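PDB 1U69: hypothetical protein, which is of unknown function but, as a PhnB-like member of the glyoxalase superfamily, has been proposed as a potential drug-resistance protein. Local coordinates for residues S5-L11 with I61-L66; L11-A16 with K113-S117; W94-N100 with G108-W114. All blocks are in the same frame, centred on the assembly; numbering follows the deposited sequence.

Interaction 1 of 3, residues S5-L11 with I61-L66; sequences SKNTICL and IPCLGL
I9, C10 and L11 pair in parallel register with C63, L64 and G65. Four backbone hydrogen bonds alternate between the strands: I9 N gives to P62 O (2.9 Å), L64 N to I9 O (2.8 Å), L11 N to L64 O (2.8 Å) and L66 N to L11 O (2.9 Å). Strands 7-13 and 61-67 are the first and last of a beta-alpha-beta-beta-beta unit, as in glyoxalase-superfamily folds. The packed face is that of I9, L11 and C63. There I9 CD1 lies 3.7 Å from the methyl CG2 of I61, C63 SG turns toward I9 CB, and F80 of strand 78-84 closes over L11 and C63. The other face is more open, with partly exposed T8, L64 and L66. On it C10 SG, anti to its own N (chi1 -174°), reaches L66 CB at 4.0 Å. Looser still is the entry of the strand, where exposed S5 rests OG on the P62 ring, 3.4 Å from P62 CB. N7 to L11 also pair antiparallel with a strand of the second subunit. The chemistry is therefore mainly backbone pairing with apolar cover, and it carries one sheet across the interface with that subunit.

Interaction 2 of 3, residues L11-A16 with K113-S117; sequences LWYDSA and KWGIS
From L11 to Y13 the chain is extended as the end of strand 7-13, then turns through S15 to A16, the N-cap position of helix 17-27. Facing it, K113 to S117 form an irregular turn before strand 117-122, with G115 at a positive phi of 89°. The backbones stay apart, Y13 and W114 having CA atoms 7.0 Å from each other. A water spans this gap, donating to W12 O at 3.0 Å from its oxygen and to W114 O at 2.8 Å. Side chains make the direct contact. Y13 presents its CD1–CE1 edge to the face of the W114 pyrrole ring in an offset edge-to-face pair, with planes at 75°. The backbone puts W114 CB at the edge of the Y13 ring, 3.5 Å from Y13 CE1, and chi1 of -54°, with CG anti to the carbonyl carbon, places the indole across the phenol edge. Beyond that edge, A16 CB touches the indole at its nitrogen corner, 3.5 Å from W114 NE1. At the other end I116 crosses Y13 at about a right angle and brings CD1 against the phenol tip, 3.2 Å from Y13 OH and 3.6 Å from Y13 CZ. The same methyl meets L11 CD1 at 4.1 Å, so one branch end of I116 bridges an aliphatic and an aromatic neighbour. The buried hydroxyl of Y13 has a polar partner in Y24 OH, which probably helps to fix the ring. Helix 17-27 lines this cluster through E19, A20 and Y24, F78 of strand 78-84 packs on L11 and I116, and the contact joins the end of strand 7-13, where it leads into that helix, to the loop between strands 109-111 and 117-122.

Interaction 3 of 3, residues W94-N100 with G108-W114; sequences WNAIVDN and GWCRDKW
C110 of strand 109-111 points into helix 87-99, which packs on the sheet of the second beta-alpha-beta-beta-beta unit. Its CB lies over one face of the W94 six-membered ring in a CH-pi contact, 4.1 Å from the centroid. C110 CB also touches V98 CG2 (3.8 Å), which lies over the same face of the W94 ring. Chi1 of 60° sets SG between the backbone N and the carbonyl carbon, which carries the sulfur on to I97, 3.7 Å from I97 CG2, and obliquely beside the W94 ring in a sulfur-aromatic contact. The indole rim meets the strand backbone, W94 CH2 lying 3.2 Å from W109 O, while W94 NE1 is hydrogen-bonded to E104 OE1. I97 CG2 rests on R111 O and D112 CB. At the helix end a water donates to I97 O and N100 O, each 2.8 Å away, and accepts from K113 N at 2.9 Å. D112 OD1 forms an Asx turn with W114 N, and N100 ND2 comes within 3.7 Å of W114 CH2. The direct contact is thus apolar and aromatic, consistent with the helix being held on the strand mainly by burial of C110, I97 and W94.

Interactions 1 and 2 share L11 and follow each other along strand 7-13, their centres 14 Å apart; the parallel ladder continues from one to the other through L66 O and Y13 N, a probable hydrogen bond at 2.8 Å. Interactions 2 and 3 share K113 and W114, with centres 12 Å apart, and W114 meets the Y13 ring in one and the N100 amide in the other. D112, whose OD1 also accepts from I116 N, connects the turn of 113-117 to strand 109-111. Interactions 1 and 3 do not touch: their nearest atoms are about 7 Å apart. Together the three lead from the subunit interface on strand 7-13, by way of the loop 113-117, to helix 87-99.

Interaction 1 of 3, residues S5-L11 with I61-L66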
# COMPACT_ATOMS: atom_id res chain seq x y z
N SER A 5 -10.20 8.24 -5.85
CA SER A 5 -8.84 8.20 -5.26
C SER A 5 -8.12 9.50 -5.60
O SER A 5 -8.41 10.13 -6.61
CB SER A 5 -8.06 7.00 -5.78
OG SER A 5 -8.62 5.78 -5.28
N LYS A 6 -7.18 9.89 -4.75
CA LYS A 6 -6.47 11.16 -4.93
C LYS A 6 -5.64 11.13 -6.21
O LYS A 6 -5.60 12.10 -6.95
CB LYS A 6 -5.60 11.44 -3.72
CG LYS A 6 -4.84 12.73 -3.78
CD LYS A 6 -5.77 13.91 -3.87
CE LYS A 6 -5.05 15.27 -3.62
NZ LYS A 6 -6.02 16.39 -3.57
N ASN A 7 -4.99 10.00 -6.44
CA ASN A 7 -4.10 9.79 -7.58
C ASN A 7 -4.48 8.47 -8.24
O ASN A 7 -4.48 7.42 -7.59
CB ASN A 7 -2.63 9.79 -7.12
CG ASN A 7 -1.64 9.72 -8.28
OD1 ASN A 7 -1.99 10.04 -9.41
ND2 ASN A 7 -0.41 9.27 -8.01
N THR A 8 -4.82 8.53 -9.51
CA THR A 8 -5.31 7.38 -10.27
C THR A 8 -4.41 7.14 -11.47
O THR A 8 -4.01 8.09 -12.14
CB THR A 8 -6.76 7.68 -10.75
OG1 THR A 8 -7.60 7.93 -9.60
CG2 THR A 8 -7.38 6.49 -11.46
N ILE A 9 -4.07 5.88 -11.74
CA ILE A 9 -3.25 5.52 -12.89
C ILE A 9 -4.15 5.51 -14.11
O ILE A 9 -5.06 4.69 -14.17
CB ILE A 9 -2.60 4.12 -12.66
CG1 ILE A 9 -1.46 4.18 -11.63
CG2 ILE A 9 -2.01 3.54 -13.97
CD1 ILE A 9 -1.72 4.89 -10.35
N CYS A 10 -3.92 6.39 -15.08
CA CYS A 10 -4.74 6.50 -16.29
C CYS A 10 -4.01 5.87 -17.48
O CYS A 10 -2.91 6.26 -17.80
CB CYS A 10 -5.05 7.97 -16.59
SG CYS A 10 -6.20 8.22 -17.95
N LEU A 11 -4.64 4.86 -18.08
CA LEU A 11 -4.04 4.12 -19.18
C LEU A 11 -4.89 4.33 -20.42
O LEU A 11 -6.11 4.22 -20.36
CB LEU A 11 -3.97 2.64 -18.83
CG LEU A 11 -3.02 2.35 -17.67
CD1 LEU A 11 -3.26 0.94 -17.17
CD2 LEU A 11 -1.58 2.56 -18.10
N ILE A 61 -4.12 -0.81 -6.67
CA ILE A 61 -3.87 0.39 -7.47
C ILE A 61 -5.15 0.86 -8.15
O ILE A 61 -5.74 0.13 -8.96
CB ILE A 61 -2.79 0.12 -8.57
CG1 ILE A 61 -1.49 -0.39 -7.96
CG2 ILE A 61 -2.53 1.37 -9.37
CD1 ILE A 61 -0.86 0.50 -6.95
N PRO A 62 -5.58 2.09 -7.86
CA PRO A 62 -6.75 2.66 -8.54
C PRO A 62 -6.38 3.10 -9.96
O PRO A 62 -5.38 3.82 -10.13
CB PRO A 62 -7.10 3.87 -7.67
CG PRO A 62 -5.79 4.29 -7.05
CD PRO A 62 -5.02 3.01 -6.86
N CYS A 63 -7.16 2.67 -10.94
CA CYS A 63 -6.86 2.92 -12.34
C CYS A 63 -8.07 3.46 -13.07
O CYS A 63 -9.21 3.31 -12.62
CB CYS A 63 -6.39 1.66 -13.04
SG CYS A 63 -4.92 0.88 -12.37
N LEU A 64 -7.79 4.12 -14.20
CA LEU A 64 -8.80 4.61 -15.13
C LEU A 64 -8.34 4.19 -16.53
O LEU A 64 -7.20 4.48 -16.91
CB LEU A 64 -8.90 6.14 -15.04
CG LEU A 64 -10.07 6.82 -15.75
CD1 LEU A 64 -11.36 6.58 -14.97
CD2 LEU A 64 -9.79 8.32 -15.90
N GLY A 65 -9.21 3.50 -17.27
CA GLY A 65 -8.97 3.19 -18.67
C GLY A 65 -9.67 4.25 -19.51
O GLY A 65 -10.88 4.45 -19.36
N LEU A 66 -8.93 4.91 -20.40
CA LEU A 66 -9.46 6.01 -21.20
C LEU A 66 -9.50 5.60 -22.65
O LEU A 66 -8.47 5.28 -23.23
CB LEU A 66 -8.55 7.23 -21.04
CG LEU A 66 -8.80 8.46 -21.91
CD1 LEU A 66 -10.18 9.06 -21.71
CD2 LEU A 66 -7.75 9.52 -21.57

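Interaction 2 of 3, residues L11-A16 with K113-S117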
# COMPACT_ATOMS: atom_id res chain seq x y z
N LEU A 11 -4.64 4.86 -18.08
CA LEU A 11 -4.04 4.12 -19.18
C LEU A 11 -4.89 4.33 -20.42
O LEU A 11 -6.11 4.22 -20.36
CB LEU A 11 -3.97 2.64 -18.83
CG LEU A 11 -3.02 2.35 -17.67
CD1 LEU A 11 -3.26 0.94 -17.17
CD2 LEU A 11 -1.58 2.56 -18.10
N TRP A 12 -4.22 4.61 -21.54
CA TRP A 12 -4.86 4.95 -22.82
C TRP A 12 -5.17 3.68 -23.59
O TRP A 12 -4.32 2.80 -23.72
CB TRP A 12 -3.91 5.84 -23.63
CG TRP A 12 -4.51 6.60 -24.77
CD1 TRP A 12 -4.90 6.10 -25.98
CD2 TRP A 12 -4.73 8.01 -24.82
NE1 TRP A 12 -5.36 7.12 -26.77
CE2 TRP A 12 -5.27 8.30 -26.09
CE3 TRP A 12 -4.53 9.06 -23.93
CZ2 TRP A 12 -5.62 9.59 -26.48
CZ3 TRP A 12 -4.88 10.34 -24.31
CH2 TRP A 12 -5.43 10.60 -25.57
N TYR A 13 -6.40 3.59 -24.10
CA TYR A 13 -6.82 2.49 -24.97
C TYR A 13 -7.47 3.05 -26.23
O TYR A 13 -7.95 4.18 -26.25
CB TYR A 13 -7.83 1.57 -24.25
CG TYR A 13 -7.24 0.87 -23.06
CD1 TYR A 13 -6.61 -0.36 -23.19
CD2 TYR A 13 -7.31 1.46 -21.79
CE1 TYR A 13 -6.03 -0.98 -22.10
CE2 TYR A 13 -6.75 0.84 -20.70
CZ TYR A 13 -6.11 -0.37 -20.85
OH TYR A 13 -5.53 -0.95 -19.74
N ASP A 14 -7.45 2.24 -27.29
CA ASP A 14 -8.16 2.49 -28.53
C ASP A 14 -9.48 1.72 -28.48
O ASP A 14 -9.56 0.55 -28.90
CB ASP A 14 -7.30 2.01 -29.70
CG ASP A 14 -7.90 2.33 -31.05
OD1 ASP A 14 -8.88 3.08 -31.11
OD2 ASP A 14 -7.42 1.86 -32.10
N SER A 15 -10.51 2.35 -27.94
CA SER A 15 -11.83 1.76 -27.81
C SER A 15 -11.88 0.38 -27.12
O SER A 15 -12.72 -0.44 -27.47
CB SER A 15 -12.46 1.60 -29.20
OG SER A 15 -12.01 0.38 -29.77
N ALA A 16 -10.98 0.11 -26.18
CA ALA A 16 -10.91 -1.21 -25.54
C ALA A 16 -10.84 -1.17 -24.01
O ALA A 16 -10.57 -2.21 -23.39
CB ALA A 16 -9.71 -1.96 -26.08
N LYS A 113 -2.37 -7.48 -24.42
CA LYS A 113 -3.03 -7.32 -25.71
C LYS A 113 -3.08 -5.88 -26.18
O LYS A 113 -3.10 -5.63 -27.38
CB LYS A 113 -4.46 -7.86 -25.58
CG LYS A 113 -5.32 -7.74 -26.82
CD LYS A 113 -6.58 -8.57 -26.69
CE LYS A 113 -7.41 -8.52 -27.96
NZ LYS A 113 -8.76 -9.06 -27.75
N TRP A 114 -3.11 -4.93 -25.23
CA TRP A 114 -3.29 -3.50 -25.51
C TRP A 114 -1.95 -2.77 -25.47
O TRP A 114 -1.89 -1.56 -25.61
CB TRP A 114 -4.33 -2.92 -24.52
CG TRP A 114 -5.58 -3.75 -24.60
CD1 TRP A 114 -6.56 -3.64 -25.54
CD2 TRP A 114 -5.91 -4.88 -23.80
NE1 TRP A 114 -7.51 -4.62 -25.34
CE2 TRP A 114 -7.14 -5.39 -24.28
CE3 TRP A 114 -5.32 -5.51 -22.69
CZ2 TRP A 114 -7.77 -6.49 -23.71
CZ3 TRP A 114 -5.94 -6.59 -22.14
CH2 TRP A 114 -7.15 -7.08 -22.64
N GLY A 115 -0.88 -3.55 -25.34
CA GLY A 115 0.47 -3.04 -25.42
C GLY A 115 1.07 -2.56 -24.12
O GLY A 115 2.18 -2.01 -24.14
N ILE A 116 0.38 -2.77 -23.00
CA ILE A 116 0.86 -2.29 -21.70
C ILE A 116 1.86 -3.29 -21.15
O ILE A 116 1.66 -4.50 -21.24
CB ILE A 116 -0.33 -2.09 -20.75
CG1 ILE A 116 -1.15 -0.90 -21.25
CG2 ILE A 116 0.15 -1.90 -19.31
CD1 ILE A 116 -2.55 -0.91 -20.81
N SER A 117 2.95 -2.78 -20.58
CA SER A 117 4.00 -3.62 -20.03
C SER A 117 3.70 -4.06 -18.60
O SER A 117 3.32 -3.26 -17.75
CB SER A 117 5.34 -2.89 -20.04
OG SER A 117 5.90 -2.80 -21.36
O HOH W 1 -3.80 0.51 -25.53

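Interaction 3 of 3, residues W94-N100 with G108-W114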
# COMPACT_ATOMS: atom_id res chain seq x y z
N TRP A 94 2.00 -14.67 -15.81
CA TRP A 94 2.79 -14.52 -17.04
C TRP A 94 2.03 -15.09 -18.24
O TRP A 94 1.85 -14.43 -19.27
CB TRP A 94 4.13 -15.23 -16.86
CG TRP A 94 4.96 -15.33 -18.12
CD1 TRP A 94 4.88 -16.30 -19.07
CD2 TRP A 94 5.99 -14.44 -18.54
NE1 TRP A 94 5.80 -16.07 -20.07
CE2 TRP A 94 6.49 -14.92 -19.76
CE3 TRP A 94 6.54 -13.27 -18.00
CZ2 TRP A 94 7.52 -14.29 -20.46
CZ3 TRP A 94 7.54 -12.63 -18.70
CH2 TRP A 94 8.04 -13.15 -19.90
N ASN A 95 1.55 -16.31 -18.10
CA ASN A 95 0.84 -16.97 -19.18
C ASN A 95 -0.46 -16.25 -19.53
O ASN A 95 -0.82 -16.15 -20.71
CB ASN A 95 0.56 -18.41 -18.82
CG ASN A 95 1.81 -19.28 -18.89
OD1 ASN A 95 2.77 -18.97 -19.60
ND2 ASN A 95 1.80 -20.36 -18.12
N ALA A 96 -1.16 -15.74 -18.53
CA ALA A 96 -2.41 -15.03 -18.77
C ALA A 96 -2.22 -13.81 -19.66
O ALA A 96 -2.96 -13.63 -20.62
CB ALA A 96 -3.06 -14.62 -17.45
N ILE A 97 -1.20 -13.01 -19.35
CA ILE A 97 -0.92 -11.78 -20.08
C ILE A 97 -0.45 -12.12 -21.49
O ILE A 97 -0.91 -11.55 -22.49
CB ILE A 97 0.12 -10.90 -19.32
CG1 ILE A 97 -0.45 -10.45 -17.96
CG2 ILE A 97 0.54 -9.71 -20.15
CD1 ILE A 97 0.62 -10.17 -16.92
N VAL A 98 0.49 -13.05 -21.58
CA VAL A 98 1.13 -13.38 -22.84
C VAL A 98 0.15 -14.10 -23.77
O VAL A 98 0.05 -13.78 -24.96
CB VAL A 98 2.39 -14.25 -22.59
CG1 VAL A 98 2.95 -14.82 -23.90
CG2 VAL A 98 3.46 -13.43 -21.88
N ASP A 99 -0.60 -15.03 -23.22
CA ASP A 99 -1.49 -15.82 -24.06
C ASP A 99 -2.64 -15.00 -24.63
O ASP A 99 -3.08 -15.28 -25.73
CB ASP A 99 -2.09 -16.99 -23.29
CG ASP A 99 -1.07 -18.03 -22.90
OD1 ASP A 99 0.03 -18.10 -23.50
OD2 ASP A 99 -1.32 -18.83 -21.97
N ASN A 100 -3.17 -14.04 -23.89
CA ASN A 100 -4.31 -13.27 -24.39
C ASN A 100 -3.89 -12.15 -25.32
O ASN A 100 -4.07 -10.97 -25.01
CB ASN A 100 -5.17 -12.70 -23.26
CG ASN A 100 -6.33 -11.83 -23.77
OD1 ASN A 100 -7.12 -12.24 -24.64
ND2 ASN A 100 -6.43 -10.62 -23.24
N GLY A 108 11.31 -11.17 -16.78
CA GLY A 108 10.01 -11.03 -16.12
C GLY A 108 9.08 -10.03 -16.78
O GLY A 108 7.91 -9.95 -16.42
N TRP A 109 9.58 -9.27 -17.74
CA TRP A 109 8.75 -8.36 -18.52
C TRP A 109 7.95 -9.09 -19.59
O TRP A 109 8.45 -9.99 -20.27
CB TRP A 109 9.62 -7.30 -19.20
CG TRP A 109 10.32 -6.33 -18.26
CD1 TRP A 109 11.30 -6.60 -17.35
CD2 TRP A 109 10.11 -4.91 -18.21
NE1 TRP A 109 11.70 -5.44 -16.72
CE2 TRP A 109 10.99 -4.39 -17.24
CE3 TRP A 109 9.26 -4.03 -18.90
CZ2 TRP A 109 11.03 -3.02 -16.92
CZ3 TRP A 109 9.31 -2.67 -18.59
CH2 TRP A 109 10.19 -2.19 -17.61
N CYS A 110 6.71 -8.65 -19.76
CA CYS A 110 5.84 -9.08 -20.84
C CYS A 110 4.88 -7.93 -21.17
O CYS A 110 4.97 -6.84 -20.58
CB CYS A 110 5.10 -10.36 -20.43
SG CYS A 110 4.06 -10.17 -18.97
N ARG A 111 4.03 -8.14 -22.16
CA ARG A 111 3.15 -7.12 -22.67
C ARG A 111 1.77 -7.69 -22.89
O ARG A 111 1.63 -8.81 -23.38
CB ARG A 111 3.70 -6.57 -23.99
CG ARG A 111 5.05 -5.93 -23.84
CD ARG A 111 5.26 -4.70 -24.68
NE ARG A 111 5.24 -5.05 -26.09
CZ ARG A 111 6.30 -5.08 -26.89
NH1 ARG A 111 7.52 -4.76 -26.43
NH2 ARG A 111 6.13 -5.44 -28.15
N ASP A 112 0.74 -6.93 -22.55
CA ASP A 112 -0.63 -7.40 -22.76
C ASP A 112 -1.14 -7.05 -24.17
O ASP A 112 -0.45 -6.43 -24.98
CB ASP A 112 -1.59 -6.96 -21.64
CG ASP A 112 -1.89 -5.47 -21.61
OD1 ASP A 112 -1.77 -4.78 -22.64
OD2 ASP A 112 -2.34 -4.94 -20.54
N LYS A 113 -2.37 -7.48 -24.42
CA LYS A 113 -3.03 -7.32 -25.71
C LYS A 113 -3.08 -5.88 -26.18
O LYS A 113 -3.10 -5.63 -27.38
CB LYS A 113 -4.46 -7.86 -25.58
CG LYS A 113 -5.32 -7.74 -26.82
CD LYS A 113 -6.58 -8.57 -26.69
CE LYS A 113 -7.41 -8.52 -27.96
NZ LYS A 113 -8.76 -9.06 -27.75
N TRP A 114 -3.11 -4.93 -25.23
CA TRP A 114 -3.29 -3.50 -25.51
C TRP A 114 -1.95 -2.77 -25.47
O TRP A 114 -1.89 -1.56 -25.61
CB TRP A 114 -4.33 -2.92 -24.52
CG TRP A 114 -5.58 -3.75 -24.60
CD1 TRP A 114 -6.56 -3.64 -25.54
CD2 TRP A 114 -5.91 -4.88 -23.80
NE1 TRP A 114 -7.51 -4.62 -25.34
CE2 TRP A 114 -7.14 -5.39 -24.28
CE3 TRP A 114 -5.32 -5.51 -22.69
CZ2 TRP A 114 -7.77 -6.49 -23.71
CZ3 TRP A 114 -5.94 -6.59 -22.14
CH2 TRP A 114 -7.15 -7.08 -22.64
O HOH W 2 -3.05 -9.76 -22.74